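Local structure of muramidase (Sodiomyces alcalophilus, 6ZM8) at residues S67-A77 with W116-I127. The protein hydrolyses the glycan strands of bacterial peptidoglycan as a fungal lysozyme (muramidase) of glycoside hydrolase family 25. Sequence-based numbering, arbitrary orientation.
Sequences SSGAAQARYFA and WIEDFVTTYHGI
Trp116, Phe120 and Tyr124 each hold CG anti to the backbone N (chi1 near 180° in all three), which turns three rings from successive turns of one helix toward helix 69-77. These are neighbouring helices on the outside of the TIM-barrel-like GH25 fold; the axes of these segments approach to 7.2 Å and cross at -37°, running in broadly the same direction. The close approach is consistent with small residues at the crossing: at Gly69 a CB would collide with Trp116 O and Phe120 N, and Ala73 presents only a methyl group. Gly69 CA sits over the face of the Trp116 five-membered ring, 3.8 Å from its centroid, a CH-pi contact. In the plane of the same indole, NE1 donates to Ser67 O at 2.8 Å, nearly straight at 174° and within the carbonyl plane, tying the loop just before the helix to the indole. The side-chain amide of Gln72, bonded through OE1 to His60, meets the benzo edge at CZ2. With an alanine in place of Trp116, Ser67 O would probably lose its indole donor and a gap would open beside Gly69 and Gln72. Phe120 fits as a knob among Gly69, Gln72, Ala73 and Phe76, with Ala73 CB over its ring face, 4.0 Å from the centroid. Farther along, the Phe76 and Tyr124 rings are tilted only modestly and hardly overlap, meeting at Phe76 CE2 and Tyr124 CE1, while Tyr124 OH bonds to Gly81 O. Ser68 is the N-cap, its OG accepting from Ala71 N; Ala70 N gives Asp119 OD2 a weak bond of 3.0 Å, and a water accepts from Gly69 N and donates to Asp119 OD2 at 2.8 Å.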
loop_
_atom_site.group_PDB
_atom_site.type_symbol
_atom_site.label_atom_id
_atom_site.label_comp_id
_atom_site.label_asym_id
_atom_site.label_seq_id
_atom_site.Cartn_x
_atom_site.Cartn_y
_atom_site.Cartn_z
ATOM N N SER A 67 7.466 -13.865 10.633
ATOM C CA SER A 67 7.947 -14.724 9.549
ATOM C C SER A 67 8.767 -13.842 8.642
ATOM O O SER A 67 8.753 -12.605 8.835
ATOM C CB SER A 67 6.777 -15.387 8.811
ATOM O OG SER A 67 5.759 -14.432 8.496
ATOM N N SER A 68 9.452 -14.453 7.683
ATOM C CA SER A 68 10.315 -13.703 6.788
ATOM C C SER A 68 9.500 -12.773 5.867
ATOM O O SER A 68 8.322 -12.995 5.579
ATOM C CB SER A 68 11.146 -14.646 5.948
ATOM O OG SER A 68 10.338 -15.311 5.008
ATOM N N GLY A 69 10.241 -11.793 5.327
ATOM C CA GLY A 69 9.639 -10.939 4.320
ATOM C C GLY A 69 9.246 -11.742 3.073
ATOM O O GLY A 69 8.212 -11.477 2.458
ATOM N N ALA A 70 10.081 -12.708 2.695
ATOM C CA ALA A 70 9.779 -13.538 1.516
ATOM C C ALA A 70 8.490 -14.315 1.734
ATOM O O ALA A 70 7.664 -14.427 0.829
ATOM C CB ALA A 70 10.932 -14.481 1.217
ATOM N N ALA A 71 8.316 -14.906 2.933
ATOM C CA ALA A 71 7.112 -15.700 3.182
ATOM C C ALA A 71 5.877 -14.822 3.073
ATOM O O ALA A 71 4.828 -15.240 2.552
ATOM C CB ALA A 71 7.175 -16.364 4.549
ATOM N N GLN A 72 5.962 -13.593 3.586
ATOM C CA GLN A 72 4.801 -12.699 3.525
ATOM C C GLN A 72 4.560 -12.189 2.096
ATOM O O GLN A 72 3.395 -12.031 1.714
ATOM C CB GLN A 72 4.955 -11.569 4.545
ATOM C CG GLN A 72 4.626 -12.129 5.930
ATOM C CD GLN A 72 4.722 -11.156 7.080
ATOM O OE1 GLN A 72 4.228 -10.018 7.004
ATOM N NE2 GLN A 72 5.313 -11.618 8.156
ATOM N N ALA A 73 5.626 -11.956 1.319
ATOM C CA ALA A 73 5.411 -11.574 -0.069
ATOM C C ALA A 73 4.732 -12.696 -0.851
ATOM O O ALA A 73 3.846 -12.429 -1.672
ATOM C CB ALA A 73 6.742 -11.213 -0.720
ATOM N N ARG A 74 5.141 -13.947 -0.617
ATOM C CA ARG A 74 4.489 -15.076 -1.290
ATOM C C ARG A 74 3.026 -15.162 -0.884
ATOM O O ARG A 74 2.144 -15.412 -1.730
ATOM C CB ARG A 74 5.183 -16.408 -0.950
ATOM C CG ARG A 74 6.497 -16.622 -1.644
ATOM C CD ARG A 74 7.093 -18.015 -1.399
ATOM N NE ARG A 74 7.709 -18.142 -0.080
ATOM C CZ ARG A 74 9.008 -17.823 0.242
ATOM N NH1 ARG A 74 9.743 -17.272 -0.718
ATOM N NH2 ARG A 74 9.450 -17.934 1.462
ATOM N N TYR A 75 2.735 -15.038 0.402
ATOM C CA TYR A 75 1.351 -15.137 0.882
ATOM C C TYR A 75 0.496 -14.028 0.265
ATOM O O TYR A 75 -0.615 -14.265 -0.213
ATOM C CB TYR A 75 1.348 -15.065 2.406
ATOM C CG TYR A 75 -0.007 -15.279 3.021
ATOM C CD1 TYR A 75 -0.633 -16.494 2.960
ATOM C CD2 TYR A 75 -0.661 -14.265 3.700
ATOM C CE1 TYR A 75 -1.871 -16.725 3.570
ATOM C CE2 TYR A 75 -1.890 -14.459 4.307
ATOM C CZ TYR A 75 -2.482 -15.695 4.265
ATOM O OH TYR A 75 -3.668 -15.873 4.918
ATOM N N PHE A 76 1.009 -12.801 0.290
ATOM C CA PHE A 76 0.302 -11.666 -0.307
ATOM C C PHE A 76 0.055 -11.881 -1.799
ATOM O O PHE A 76 -1.079 -11.729 -2.282
ATOM C CB PHE A 76 1.143 -10.414 -0.057
ATOM C CG PHE A 76 0.626 -9.171 -0.711
ATOM C CD1 PHE A 76 -0.691 -8.729 -0.547
ATOM C CD2 PHE A 76 1.506 -8.356 -1.439
ATOM C CE1 PHE A 76 -1.098 -7.516 -1.083
ATOM C CE2 PHE A 76 1.089 -7.138 -1.960
ATOM C CZ PHE A 76 -0.216 -6.713 -1.777
ATOM N N ALA A 77 1.112 -12.230 -2.555
ATOM C CA ALA A 77 0.978 -12.362 -4.006
ATOM C C ALA A 77 0.006 -13.473 -4.393
ATOM O O ALA A 77 -0.577 -13.413 -5.464
ATOM C CB ALA A 77 2.323 -12.569 -4.644
ATOM N N TRP A 116 14.479 -7.206 6.242
ATOM C CA TRP A 116 13.166 -7.824 6.130
ATOM C C TRP A 116 12.390 -7.205 4.965
ATOM O O TRP A 116 11.801 -7.893 4.137
ATOM C CB TRP A 116 12.413 -7.657 7.469
ATOM C CG TRP A 116 11.140 -8.416 7.538
ATOM C CD1 TRP A 116 10.991 -9.634 8.138
ATOM C CD2 TRP A 116 9.867 -8.076 6.964
ATOM N NE1 TRP A 116 9.689 -10.078 7.973
ATOM C CE2 TRP A 116 8.994 -9.157 7.257
ATOM C CE3 TRP A 116 9.355 -6.985 6.259
ATOM C CZ2 TRP A 116 7.665 -9.172 6.840
ATOM C CZ3 TRP A 116 8.033 -6.996 5.831
ATOM C CH2 TRP A 116 7.212 -8.096 6.114
ATOM N N ILE A 117 12.387 -5.871 4.935
ATOM C CA ILE A 117 11.697 -5.145 3.850
ATOM C C ILE A 117 12.327 -5.519 2.504
ATOM O O ILE A 117 11.608 -5.752 1.535
ATOM C CB ILE A 117 11.719 -3.637 4.124
ATOM C CG1 ILE A 117 10.954 -3.314 5.419
ATOM C CG2 ILE A 117 11.136 -2.873 2.933
ATOM C CD1 ILE A 117 11.243 -1.920 5.961
ATOM N N GLU A 118 13.672 -5.559 2.439
ATOM C CA GLU A 118 14.339 -5.958 1.200
ATOM C C GLU A 118 13.874 -7.336 0.752
ATOM O O GLU A 118 13.641 -7.584 -0.438
ATOM C CB GLU A 118 15.848 -5.915 1.415
ATOM C CG GLU A 118 16.645 -6.295 0.159
ATOM C CD GLU A 118 16.480 -5.302 -0.965
ATOM O OE1 GLU A 118 16.859 -4.134 -0.796
ATOM O OE2 GLU A 118 15.867 -5.658 -1.975
ATOM N N ASP A 119 13.771 -8.275 1.699
ATOM C CA ASP A 119 13.336 -9.621 1.355
ATOM C C ASP A 119 11.900 -9.595 0.799
ATOM O O ASP A 119 11.591 -10.261 -0.199
ATOM C CB ASP A 119 13.463 -10.517 2.590
ATOM C CG ASP A 119 13.402 -11.998 2.314
ATOM O OD1 ASP A 119 13.734 -12.430 1.217
ATOM O OD2 ASP A 119 13.050 -12.727 3.293
ATOM N N PHE A 120 11.022 -8.827 1.430
ATOM C CA PHE A 120 9.652 -8.708 0.911
ATOM C C PHE A 120 9.654 -8.119 -0.504
ATOM O O PHE A 120 9.004 -8.652 -1.415
ATOM C CB PHE A 120 8.803 -7.849 1.867
ATOM C CG PHE A 120 7.356 -7.784 1.439
ATOM C CD1 PHE A 120 6.934 -6.935 0.417
ATOM C CD2 PHE A 120 6.408 -8.590 2.064
ATOM C CE1 PHE A 120 5.603 -6.923 0.003
ATOM C CE2 PHE A 120 5.069 -8.555 1.667
ATOM C CZ PHE A 120 4.675 -7.729 0.633
ATOM N N VAL A 121 10.325 -6.988 -0.687
ATOM C CA VAL A 121 10.150 -6.310 -1.985
ATOM C C VAL A 121 10.875 -7.077 -3.106
ATOM O O VAL A 121 10.411 -7.061 -4.234
ATOM C CB VAL A 121 10.559 -4.822 -1.941
ATOM C CG1 VAL A 121 9.856 -4.089 -0.798
ATOM C CG2 VAL A 121 12.048 -4.619 -1.833
ATOM N N THR A 122 12.048 -7.677 -2.830
ATOM C CA THR A 122 12.710 -8.484 -3.845
ATOM C C THR A 122 11.858 -9.696 -4.199
ATOM O O THR A 122 11.721 -10.053 -5.380
ATOM C CB THR A 122 14.106 -8.882 -3.352
ATOM O OG1 THR A 122 14.920 -7.730 -3.278
ATOM C CG2 THR A 122 14.779 -9.882 -4.261
ATOM N N THR A 123 11.293 -10.354 -3.192
ATOM C CA THR A 123 10.466 -11.536 -3.450
ATOM C C THR A 123 9.212 -11.156 -4.236
ATOM O O THR A 123 8.844 -11.824 -5.211
ATOM C CB THR A 123 10.136 -12.250 -2.141
ATOM O OG1 THR A 123 11.356 -12.652 -1.498
ATOM C CG2 THR A 123 9.293 -13.491 -2.383
ATOM N N TYR A 124 8.544 -10.080 -3.815
ATOM C CA TYR A 124 7.332 -9.654 -4.512
ATOM C C TYR A 124 7.628 -9.348 -5.995
ATOM O O TYR A 124 6.863 -9.704 -6.872
ATOM C CB TYR A 124 6.727 -8.437 -3.787
ATOM C CG TYR A 124 5.408 -8.006 -4.403
ATOM C CD1 TYR A 124 4.223 -8.670 -4.098
ATOM C CD2 TYR A 124 5.361 -6.949 -5.306
ATOM C CE1 TYR A 124 3.023 -8.301 -4.683
ATOM C CE2 TYR A 124 4.160 -6.567 -5.893
ATOM C CZ TYR A 124 2.987 -7.248 -5.588
ATOM O OH TYR A 124 1.834 -6.853 -6.213
ATOM N N HIS A 125 8.750 -8.662 -6.229
ATOM C CA HIS A 125 9.144 -8.336 -7.623
ATOM C C HIS A 125 9.472 -9.612 -8.427
ATOM O O HIS A 125 9.124 -9.700 -9.603
ATOM C CB HIS A 125 10.324 -7.372 -7.562
ATOM C CG HIS A 125 10.892 -7.028 -8.895
ATOM N ND1 HIS A 125 11.960 -7.712 -9.411
ATOM C CD2 HIS A 125 10.549 -6.089 -9.775
ATOM C CE1 HIS A 125 12.252 -7.177 -10.616
ATOM N NE2 HIS A 125 11.402 -6.194 -10.858
ATOM N N GLY A 126 10.133 -10.573 -7.801
ATOM C CA GLY A 126 10.424 -11.816 -8.490
ATOM C C GLY A 126 9.176 -12.590 -8.860
ATOM O O GLY A 126 9.147 -13.302 -9.870
ATOM N N ILE A 127 8.137 -12.500 -8.025
ATOM C CA ILE A 127 6.896 -13.214 -8.294
ATOM C C ILE A 127 6.086 -12.484 -9.378
ATOM O O ILE A 127 5.610 -13.088 -10.321
ATOM C CB ILE A 127 6.053 -13.398 -7.017
ATOM C CG1 ILE A 127 6.796 -14.290 -6.024
ATOM C CG2 ILE A 127 4.700 -13.976 -7.350
ATOM C CD1 ILE A 127 6.234 -14.255 -4.636
HETATM O O HOH W 1 13.044 -11.607 5.822
#